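C-domain type II peptide synthetase (Streptomyces globisporus, PDB 4ZNM) is a condensation-domain protein of the type II peptide synthetases, with two mixed-sheet halves of the CoA-acyltransferase superfamily. Local coordinates at residues A264-V278 against L320-R334. Sequence-based numbering, arbitrary orientation. Where two conformers were deposited one is given.
Sequences AKCSPFMTMFAAYQV and LSGCASFREVVLRTR
L320 opens the contact by laying CD1 3.9 Å from OE1 of Q277. S325 then N-caps helix 326-335 by accepting from E328 N. F326 follows as a knob among T271, A274, A275 and V278. Its CG is anti to the backbone N (chi1 177°), which carries the ring toward helix 268-284. The ring meets that helix edge-on: T271 O and A275 N lie in its plane at the rim, with F326 CZ 3.7 Å from T271 O. V330 CG2, one turn on in F326's own helix, lies over one face, offset toward the rim, and A452 of helix 435-454 also touches F326. R327 sets NH1 near A264 CB, while its NE forms a salt bridge with D457. V329 brings CG1 against A274 CB. V330 splits its two branches: CG2 packs on A274 CB at 3.6 Å, and CG1 on C266 SG at 3.5 Å. A274 is thus a small knob among F326, V329, V330 and T333, where the backbones come close. T333 is the return knob, among M270, F273, A274 and Q277. T333 OG1 donates back to V329 O, which also accepts from T333 N. T333 OG1 also lies 2.8 Å from Q277 NE2. Its CG2 points the other way, to F273 CD2 and M270 O. The side chain of R334 passes obliquely over that of M270, with M270 SE 3.8 Å from R334 CG, then bends at chi3 (75°). R334 NH2 donates a hydrogen bond to K265 O at 3.1 Å; NH2 sits above the carbonyl plane of K265, and K265 O lies in the guanidinium plane. K265 O belongs to the Schellman turn that ends helix 251-264, so the arginine's positive charge probably suits this C-terminal end. The helix axes approach to 8.8 Å at 116°, a steep crossing with reciprocal knobs-into-holes packing. It joins two helices of the C-terminal half of the condensation-domain fold.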
ATOM      1  N   ALA A 264      -6.073 -24.745   8.282  1.00 35.68           N
ATOM      2  CA  ALA A 264      -7.189 -24.056   8.945  1.00 40.25           C
ATOM      3  C   ALA A 264      -8.234 -23.506   7.967  1.00 37.55           C
ATOM      4  O   ALA A 264      -9.299 -23.033   8.387  1.00 36.28           O
ATOM      5  CB  ALA A 264      -6.668 -22.930   9.776  1.00 33.18           C
ATOM      6  N   LYS A 265      -7.920 -23.536   6.674  1.00 40.25           N
ATOM      7  CA  LYS A 265      -8.808 -22.980   5.675  1.00 34.09           C
ATOM      8  C   LYS A 265      -8.974 -21.477   5.891  1.00 34.34           C
ATOM      9  O   LYS A 265     -10.062 -20.933   5.711  1.00 31.89           O
ATOM     10  CB  LYS A 265     -10.166 -23.687   5.705  1.00 42.08           C
ATOM     11  CG  LYS A 265     -10.044 -25.187   5.467  1.00 49.41           C
ATOM     12  CD  LYS A 265     -11.304 -25.822   4.848  1.00 59.72           C
ATOM     13  CE  LYS A 265     -10.951 -27.096   4.061  1.00 64.85           C
ATOM     14  NZ  LYS A 265     -10.132 -28.058   4.863  1.00 64.92           N
ATOM     15  N   CYS A 266      -7.884 -20.823   6.303  0.55 32.66           N
ATOM     16  CA  CYS A 266      -7.819 -19.362   6.407  0.55 30.76           C
ATOM     17  C   CYS A 266      -6.665 -18.863   5.526  0.55 33.29           C
ATOM     18  O   CYS A 266      -5.685 -19.576   5.334  0.55 36.54           O
ATOM     19  CB  CYS A 266      -7.612 -18.926   7.863  0.55 35.58           C
ATOM     20  SG  CYS A 266      -8.855 -19.550   9.054  0.55 34.71           S
ATOM     21  N   SER A 267      -6.764 -17.657   4.977  1.00 32.55           N
ATOM     22  CA  SER A 267      -5.655 -17.122   4.183  1.00 32.12           C
ATOM     23  C   SER A 267      -4.446 -16.806   5.088  1.00 33.42           C
ATOM     24  O   SER A 267      -4.614 -16.568   6.304  1.00 29.91           O
ATOM     25  CB  SER A 267      -6.086 -15.873   3.440  1.00 31.01           C
ATOM     26  OG  SER A 267      -6.283 -14.836   4.379  1.00 31.40           O
ATOM     27  N   PRO A 268      -3.233 -16.772   4.512  1.00 34.36           N
ATOM     28  CA  PRO A 268      -2.070 -16.367   5.315  1.00 32.80           C
ATOM     29  C   PRO A 268      -2.227 -14.959   5.879  1.00 31.74           C
ATOM     30  O   PRO A 268      -1.671 -14.640   6.924  1.00 27.24           O
ATOM     31  CB  PRO A 268      -0.901 -16.436   4.329  1.00 31.70           C
ATOM     32  CG  PRO A 268      -1.349 -17.444   3.278  1.00 38.43           C
ATOM     33  CD  PRO A 268      -2.844 -17.266   3.169  1.00 44.35           C
ATOM     34  N   PHE A 269      -2.976 -14.108   5.203  1.00 35.35           N
ATOM     35  CA  PHE A 269      -3.173 -12.776   5.743  1.00 32.14           C
ATOM     36  C   PHE A 269      -4.009 -12.784   7.007  1.00 30.26           C
ATOM     37  O   PHE A 269      -3.732 -12.021   7.933  1.00 30.41           O
ATOM     38  CB  PHE A 269      -3.843 -11.839   4.759  1.00 40.44           C
ATOM     39  CG  PHE A 269      -4.004 -10.471   5.308  1.00 41.44           C
ATOM     40  CD1 PHE A 269      -2.883  -9.707   5.568  1.00 55.66           C
ATOM     41  CD2 PHE A 269      -5.247  -9.967   5.631  1.00 49.91           C
ATOM     42  CE1 PHE A 269      -3.002  -8.443   6.086  1.00 58.69           C
ATOM     43  CE2 PHE A 269      -5.370  -8.697   6.165  1.00 52.23           C
ATOM     44  CZ  PHE A 269      -4.249  -7.941   6.391  1.00 52.36           C
HETATM   45  N   MSE A 270      -5.058 -13.609   7.035  1.00 27.19           N
HETATM   46  CA  MSE A 270      -5.914 -13.702   8.212  1.00 24.55           C
HETATM   47  C   MSE A 270      -5.107 -14.163   9.400  1.00 25.35           C
HETATM   48  O   MSE A 270      -5.309 -13.671  10.494  1.00 25.18           O
HETATM   49  CB  MSE A 270      -7.063 -14.661   8.004  1.00 25.35           C
HETATM   50  CG  MSE A 270      -8.149 -14.167   7.114  1.00 52.89           C
HETATM   51 SE   MSE A 270      -9.392 -15.613   6.678  0.68 36.94          SE
HETATM   52  CE  MSE A 270     -10.398 -14.509   5.415  1.00 39.41           C
ATOM     53  N   THR A 271      -4.233 -15.150   9.195  1.00 26.67           N
ATOM     54  CA  THR A 271      -3.312 -15.606  10.250  1.00 25.88           C
ATOM     55  C   THR A 271      -2.411 -14.479  10.773  1.00 25.66           C
ATOM     56  O   THR A 271      -2.266 -14.291  11.986  1.00 24.86           O
ATOM     57  CB  THR A 271      -2.426 -16.760   9.750  1.00 29.14           C
ATOM     58  OG1 THR A 271      -3.259 -17.814   9.239  1.00 28.55           O
ATOM     59  CG2 THR A 271      -1.561 -17.311  10.886  1.00 28.30           C
HETATM   60  N   MSE A 272      -1.780 -13.733   9.871  1.00 25.39           N
HETATM   61  CA  MSE A 272      -0.888 -12.663  10.296  1.00 26.78           C
HETATM   62  C   MSE A 272      -1.674 -11.506  10.973  1.00 22.98           C
HETATM   63  O   MSE A 272      -1.214 -10.920  11.967  1.00 22.68           O
HETATM   64  CB  MSE A 272      -0.059 -12.177   9.096  1.00 23.69           C
HETATM   65  CG  MSE A 272       1.018 -13.286   8.625  1.00 24.71           C
HETATM   66 SE   MSE A 272       1.989 -12.554   7.198  0.65 43.11          SE
HETATM   67  CE  MSE A 272       3.173 -11.400   8.230  1.00 43.36           C
ATOM     68  N   PHE A 273      -2.884 -11.250  10.496  1.00 22.73           N
ATOM     69  CA  PHE A 273      -3.752 -10.263  11.133  1.00 22.10           C
ATOM     70  C   PHE A 273      -4.153 -10.736  12.523  1.00 23.42           C
ATOM     71  O   PHE A 273      -4.048  -9.979  13.486  1.00 22.06           O
ATOM     72  CB  PHE A 273      -5.013  -9.978  10.282  1.00 21.95           C
ATOM     73  CG  PHE A 273      -5.859  -8.842  10.821  1.00 24.65           C
ATOM     74  CD1 PHE A 273      -5.507  -7.530  10.585  1.00 38.90           C
ATOM     75  CD2 PHE A 273      -6.989  -9.084  11.549  1.00 30.07           C
ATOM     76  CE1 PHE A 273      -6.273  -6.485  11.075  1.00 42.53           C
ATOM     77  CE2 PHE A 273      -7.759  -8.042  12.046  1.00 34.95           C
ATOM     78  CZ  PHE A 273      -7.397  -6.750  11.809  1.00 38.23           C
ATOM     79  N   ALA A 274      -4.599 -11.988  12.638  1.00 25.44           N
ATOM     80  CA  ALA A 274      -4.877 -12.583  13.963  1.00 23.60           C
ATOM     81  C   ALA A 274      -3.728 -12.401  14.931  1.00 23.75           C
ATOM     82  O   ALA A 274      -3.944 -12.059  16.099  1.00 24.82           O
ATOM     83  CB  ALA A 274      -5.190 -14.072  13.836  1.00 29.22           C
ATOM     84  N   ALA A 275      -2.503 -12.689  14.476  1.00 25.98           N
ATOM     85  CA  ALA A 275      -1.334 -12.535  15.337  1.00 23.99           C
ATOM     86  C   ALA A 275      -1.183 -11.070  15.774  1.00 23.19           C
ATOM     87  O   ALA A 275      -0.726 -10.786  16.887  1.00 23.31           O
ATOM     88  CB  ALA A 275      -0.076 -12.999  14.642  1.00 25.64           C
ATOM     89  N   TYR A 276      -1.536 -10.142  14.896  1.00 24.51           N
ATOM     90  CA  TYR A 276      -1.464  -8.705  15.254  1.00 23.59           C
ATOM     91  C   TYR A 276      -2.455  -8.390  16.375  1.00 23.70           C
ATOM     92  O   TYR A 276      -2.162  -7.635  17.313  1.00 30.67           O
ATOM     93  CB  TYR A 276      -1.741  -7.825  14.037  1.00 21.19           C
ATOM     94  CG  TYR A 276      -1.474  -6.367  14.284  1.00 23.99           C
ATOM     95  CD1 TYR A 276      -0.252  -5.958  14.776  1.00 23.42           C
ATOM     96  CD2 TYR A 276      -2.440  -5.404  14.029  1.00 22.82           C
ATOM     97  CE1 TYR A 276       0.013  -4.643  15.010  1.00 23.29           C
ATOM     98  CE2 TYR A 276      -2.171  -4.060  14.245  1.00 26.68           C
ATOM     99  CZ  TYR A 276      -0.929  -3.697  14.721  1.00 19.93           C
ATOM    100  OH  TYR A 276      -0.605  -2.388  14.962  1.00 26.51           O
ATOM    101  N   GLN A 277      -3.627  -8.991  16.286  1.00 25.73           N
ATOM    102  CA  GLN A 277      -4.637  -8.788  17.314  1.00 22.72           C
ATOM    103  C   GLN A 277      -4.158  -9.327  18.639  1.00 27.34           C
ATOM    104  O   GLN A 277      -4.345  -8.685  19.699  1.00 23.81           O
ATOM    105  CB  GLN A 277      -5.948  -9.441  16.913  1.00 25.31           C
ATOM    106  CG  GLN A 277      -6.542  -8.791  15.704  1.00 27.85           C
ATOM    107  CD  GLN A 277      -7.926  -9.274  15.398  1.00 42.51           C
ATOM    108  OE1 GLN A 277      -8.913  -8.704  15.859  1.00 60.64           O
ATOM    109  NE2 GLN A 277      -8.013 -10.318  14.606  1.00 34.88           N
ATOM    110  N   VAL A 278      -3.534 -10.498  18.596  1.00 23.32           N
ATOM    111  CA  VAL A 278      -2.968 -11.085  19.803  1.00 25.17           C
ATOM    112  C   VAL A 278      -1.924 -10.130  20.379  1.00 26.27           C
ATOM    113  O   VAL A 278      -1.884  -9.891  21.584  1.00 26.30           O
ATOM    114  CB  VAL A 278      -2.380 -12.488  19.542  1.00 24.79           C
ATOM    115  CG1 VAL A 278      -1.664 -13.031  20.757  1.00 25.71           C
ATOM    116  CG2 VAL A 278      -3.483 -13.460  19.206  1.00 25.18           C
ATOM    117  N   LEU A 320     -12.176 -10.933  21.167  1.00 29.10           N
ATOM    118  CA  LEU A 320     -11.238 -11.985  21.522  1.00 30.57           C
ATOM    119  C   LEU A 320     -11.560 -12.569  22.893  1.00 38.03           C
ATOM    120  O   LEU A 320     -10.845 -13.453  23.379  1.00 33.22           O
ATOM    121  CB  LEU A 320      -9.808 -11.454  21.546  1.00 36.38           C
ATOM    122  CG  LEU A 320      -9.010 -11.503  20.235  1.00 47.87           C
ATOM    123  CD1 LEU A 320      -9.645 -10.654  19.143  1.00 54.87           C
ATOM    124  CD2 LEU A 320      -7.607 -11.045  20.529  1.00 46.87           C
ATOM    125  N   SER A 321     -12.596 -12.055  23.543  1.00 38.40           N
ATOM    126  CA  SER A 321     -12.900 -12.520  24.885  1.00 41.49           C
ATOM    127  C   SER A 321     -13.406 -13.957  24.847  1.00 38.90           C
ATOM    128  O   SER A 321     -14.298 -14.307  24.060  1.00 34.06           O
ATOM    129  CB  SER A 321     -13.924 -11.627  25.570  1.00 42.30           C
ATOM    130  OG  SER A 321     -15.202 -11.739  24.968  1.00 48.80           O
ATOM    131  N   GLY A 322     -12.836 -14.780  25.723  1.00 38.92           N
ATOM    132  CA  GLY A 322     -13.237 -16.167  25.834  1.00 42.35           C
ATOM    133  C   GLY A 322     -12.522 -17.096  24.857  1.00 31.01           C
ATOM    134  O   GLY A 322     -12.783 -18.299  24.867  1.00 40.07           O
ATOM    135  N   CYS A 323     -11.659 -16.537  24.004  1.00 36.43           N
ATOM    136  CA  CYS A 323     -10.762 -17.324  23.151  1.00 35.50           C
ATOM    137  C   CYS A 323      -9.872 -18.287  23.930  1.00 38.00           C
ATOM    138  O   CYS A 323      -9.207 -17.894  24.878  1.00 41.91           O
ATOM    139  CB  CYS A 323      -9.855 -16.409  22.344  1.00 41.40           C
ATOM    140  SG  CYS A 323     -10.593 -15.896  20.816  1.00 39.97           S
ATOM    141  N   ALA A 324      -9.813 -19.532  23.484  1.00 41.75           N
ATOM    142  CA  ALA A 324      -9.044 -20.550  24.186  1.00 42.01           C
ATOM    143  C   ALA A 324      -7.724 -20.827  23.476  1.00 38.54           C
ATOM    144  O   ALA A 324      -6.846 -21.472  24.016  1.00 38.38           O
ATOM    145  CB  ALA A 324      -9.865 -21.836  24.316  1.00 44.78           C
ATOM    146  N   SER A 325      -7.569 -20.329  22.263  1.00 32.87           N
ATOM    147  CA  SER A 325      -6.375 -20.663  21.501  1.00 32.83           C
ATOM    148  C   SER A 325      -6.153 -19.657  20.407  1.00 29.69           C
ATOM    149  O   SER A 325      -7.060 -18.932  20.024  1.00 30.86           O
ATOM    150  CB  SER A 325      -6.517 -22.046  20.878  1.00 34.51           C
ATOM    151  OG  SER A 325      -7.577 -22.008  19.933  1.00 35.67           O
ATOM    152  N   PHE A 326      -4.948 -19.635  19.869  1.00 31.33           N
ATOM    153  CA  PHE A 326      -4.705 -18.841  18.691  1.00 28.25           C
ATOM    154  C   PHE A 326      -5.654 -19.278  17.573  1.00 31.50           C
ATOM    155  O   PHE A 326      -6.191 -18.454  16.840  1.00 30.80           O
ATOM    156  CB  PHE A 326      -3.260 -18.981  18.255  1.00 28.37           C
ATOM    157  CG  PHE A 326      -2.957 -18.240  16.997  1.00 27.45           C
ATOM    158  CD1 PHE A 326      -2.921 -16.862  17.003  1.00 29.64           C
ATOM    159  CD2 PHE A 326      -2.728 -18.901  15.818  1.00 31.25           C
ATOM    160  CE1 PHE A 326      -2.661 -16.161  15.870  1.00 31.07           C
ATOM    161  CE2 PHE A 326      -2.456 -18.186  14.669  1.00 34.94           C
ATOM    162  CZ  PHE A 326      -2.433 -16.809  14.709  1.00 32.15           C
ATOM    163  N   ARG A 327      -5.865 -20.587  17.434  1.00 29.43           N
ATOM    164  CA  ARG A 327      -6.718 -21.059  16.349  1.00 31.19           C
ATOM    165  C   ARG A 327      -8.086 -20.402  16.395  1.00 31.45           C
ATOM    166  O   ARG A 327      -8.653 -20.042  15.354  1.00 30.44           O
ATOM    167  CB  ARG A 327      -6.870 -22.584  16.384  1.00 34.73           C
ATOM    168  CG  ARG A 327      -7.692 -23.131  15.212  1.00 34.04           C
ATOM    169  CD  ARG A 327      -7.827 -24.624  15.257  1.00 37.26           C
ATOM    170  NE  ARG A 327      -6.525 -25.288  15.302  1.00 38.20           N
ATOM    171  CZ  ARG A 327      -5.731 -25.442  14.245  1.00 38.64           C
ATOM    172  NH1 ARG A 327      -6.094 -24.974  13.054  1.00 41.03           N
ATOM    173  NH2 ARG A 327      -4.571 -26.061  14.393  1.00 34.64           N
ATOM    174  N   GLU A 328      -8.623 -20.218  17.593  1.00 29.49           N
ATOM    175  CA  GLU A 328      -9.927 -19.568  17.722  1.00 32.81           C
ATOM    176  C   GLU A 328      -9.844 -18.082  17.345  1.00 30.57           C
ATOM    177  O   GLU A 328     -10.785 -17.536  16.774  1.00 28.63           O
ATOM    178  CB  GLU A 328     -10.478 -19.735  19.148  1.00 39.05           C
ATOM    179  CG  GLU A 328     -10.998 -21.117  19.405  1.00 44.33           C
ATOM    180  CD  GLU A 328     -11.511 -21.347  20.836  1.00 44.10           C
ATOM    181  OE1 GLU A 328     -11.794 -20.369  21.571  1.00 35.93           O
ATOM    182  OE2 GLU A 328     -11.625 -22.536  21.219  1.00 44.50           O
ATOM    183  N   VAL A 329      -8.729 -17.418  17.635  1.00 27.72           N
ATOM    184  CA  VAL A 329      -8.574 -16.022  17.188  1.00 28.51           C
ATOM    185  C   VAL A 329      -8.659 -15.956  15.653  1.00 29.95           C
ATOM    186  O   VAL A 329      -9.342 -15.088  15.084  1.00 27.76           O
ATOM    187  CB  VAL A 329      -7.257 -15.390  17.676  1.00 30.33           C
ATOM    188  CG1 VAL A 329      -7.144 -13.956  17.176  1.00 32.01           C
ATOM    189  CG2 VAL A 329      -7.199 -15.350  19.205  1.00 28.64           C
ATOM    190  N   VAL A 330      -7.968 -16.880  14.983  1.00 25.80           N
ATOM    191  CA  VAL A 330      -7.926 -16.880  13.522  1.00 28.03           C
ATOM    192  C   VAL A 330      -9.331 -17.138  12.973  1.00 29.36           C
ATOM    193  O   VAL A 330      -9.764 -16.495  12.012  1.00 27.30           O
ATOM    194  CB  VAL A 330      -6.914 -17.926  12.985  1.00 31.35           C
ATOM    195  CG1 VAL A 330      -6.859 -17.901  11.456  1.00 44.58           C
ATOM    196  CG2 VAL A 330      -5.535 -17.653  13.533  1.00 27.74           C
ATOM    197  N   LEU A 331     -10.060 -18.063  13.585  1.00 30.89           N
ATOM    198  CA  LEU A 331     -11.389 -18.391  13.087  1.00 34.91           C
ATOM    199  C   LEU A 331     -12.349 -17.206  13.251  1.00 30.65           C
ATOM    200  O   LEU A 331     -13.134 -16.925  12.349  1.00 32.25           O
ATOM    201  CB  LEU A 331     -11.937 -19.619  13.796  1.00 42.60           C
ATOM    202  CG  LEU A 331     -11.226 -20.929  13.449  1.00 52.04           C
ATOM    203  CD1 LEU A 331     -11.744 -22.012  14.359  1.00 61.10           C
ATOM    204  CD2 LEU A 331     -11.391 -21.343  11.989  1.00 48.27           C
ATOM    205  N   ARG A 332     -12.266 -16.498  14.377  1.00 27.10           N
ATOM    206  CA  ARG A 332     -13.066 -15.281  14.576  1.00 30.77           C
ATOM    207  C   ARG A 332     -12.670 -14.209  13.578  1.00 24.94           C
ATOM    208  O   ARG A 332     -13.520 -13.509  13.044  1.00 24.77           O
ATOM    209  CB  ARG A 332     -12.918 -14.782  15.992  1.00 30.32           C
ATOM    210  CG  ARG A 332     -13.628 -15.739  16.969  1.00 30.67           C
ATOM    211  CD  ARG A 332     -13.520 -15.250  18.379  1.00 33.20           C
ATOM    212  NE  ARG A 332     -13.925 -16.279  19.323  1.00 31.25           N
ATOM    213  CZ  ARG A 332     -14.041 -16.091  20.632  1.00 37.15           C
ATOM    214  NH1 ARG A 332     -13.777 -14.902  21.161  1.00 30.36           N
ATOM    215  NH2 ARG A 332     -14.398 -17.105  21.419  1.00 37.49           N
ATOM    216  N   THR A 333     -11.379 -14.133  13.290  1.00 33.35           N
ATOM    217  CA  THR A 333     -10.892 -13.169  12.321  1.00 25.47           C
ATOM    218  C   THR A 333     -11.510 -13.476  10.974  1.00 27.08           C
ATOM    219  O   THR A 333     -11.918 -12.557  10.262  1.00 27.33           O
ATOM    220  CB  THR A 333      -9.362 -13.189  12.227  1.00 25.58           C
ATOM    221  OG1 THR A 333      -8.823 -12.720  13.462  1.00 24.59           O
ATOM    222  CG2 THR A 333      -8.844 -12.317  11.071  1.00 26.93           C
ATOM    223  N   ARG A 334     -11.588 -14.766  10.632  1.00 29.01           N
ATOM    224  CA  ARG A 334     -12.129 -15.180   9.335  1.00 30.94           C
ATOM    225  C   ARG A 334     -13.584 -14.744   9.236  1.00 26.48           C
ATOM    226  O   ARG A 334     -14.030 -14.231   8.214  1.00 25.89           O
ATOM    227  CB  ARG A 334     -12.016 -16.696   9.142  1.00 29.61           C
ATOM    228  CG  ARG A 334     -12.594 -17.205   7.828  1.00 30.21           C
ATOM    229  CD  ARG A 334     -12.297 -18.677   7.645  1.00 35.24           C
ATOM    230  NE  ARG A 334     -13.145 -19.483   8.501  1.00 29.23           N
ATOM    231  CZ  ARG A 334     -13.031 -20.800   8.672  1.00 40.46           C
ATOM    232  NH1 ARG A 334     -13.867 -21.443   9.475  1.00 40.76           N
ATOM    233  NH2 ARG A 334     -12.072 -21.471   8.070  1.00 31.29           N
TER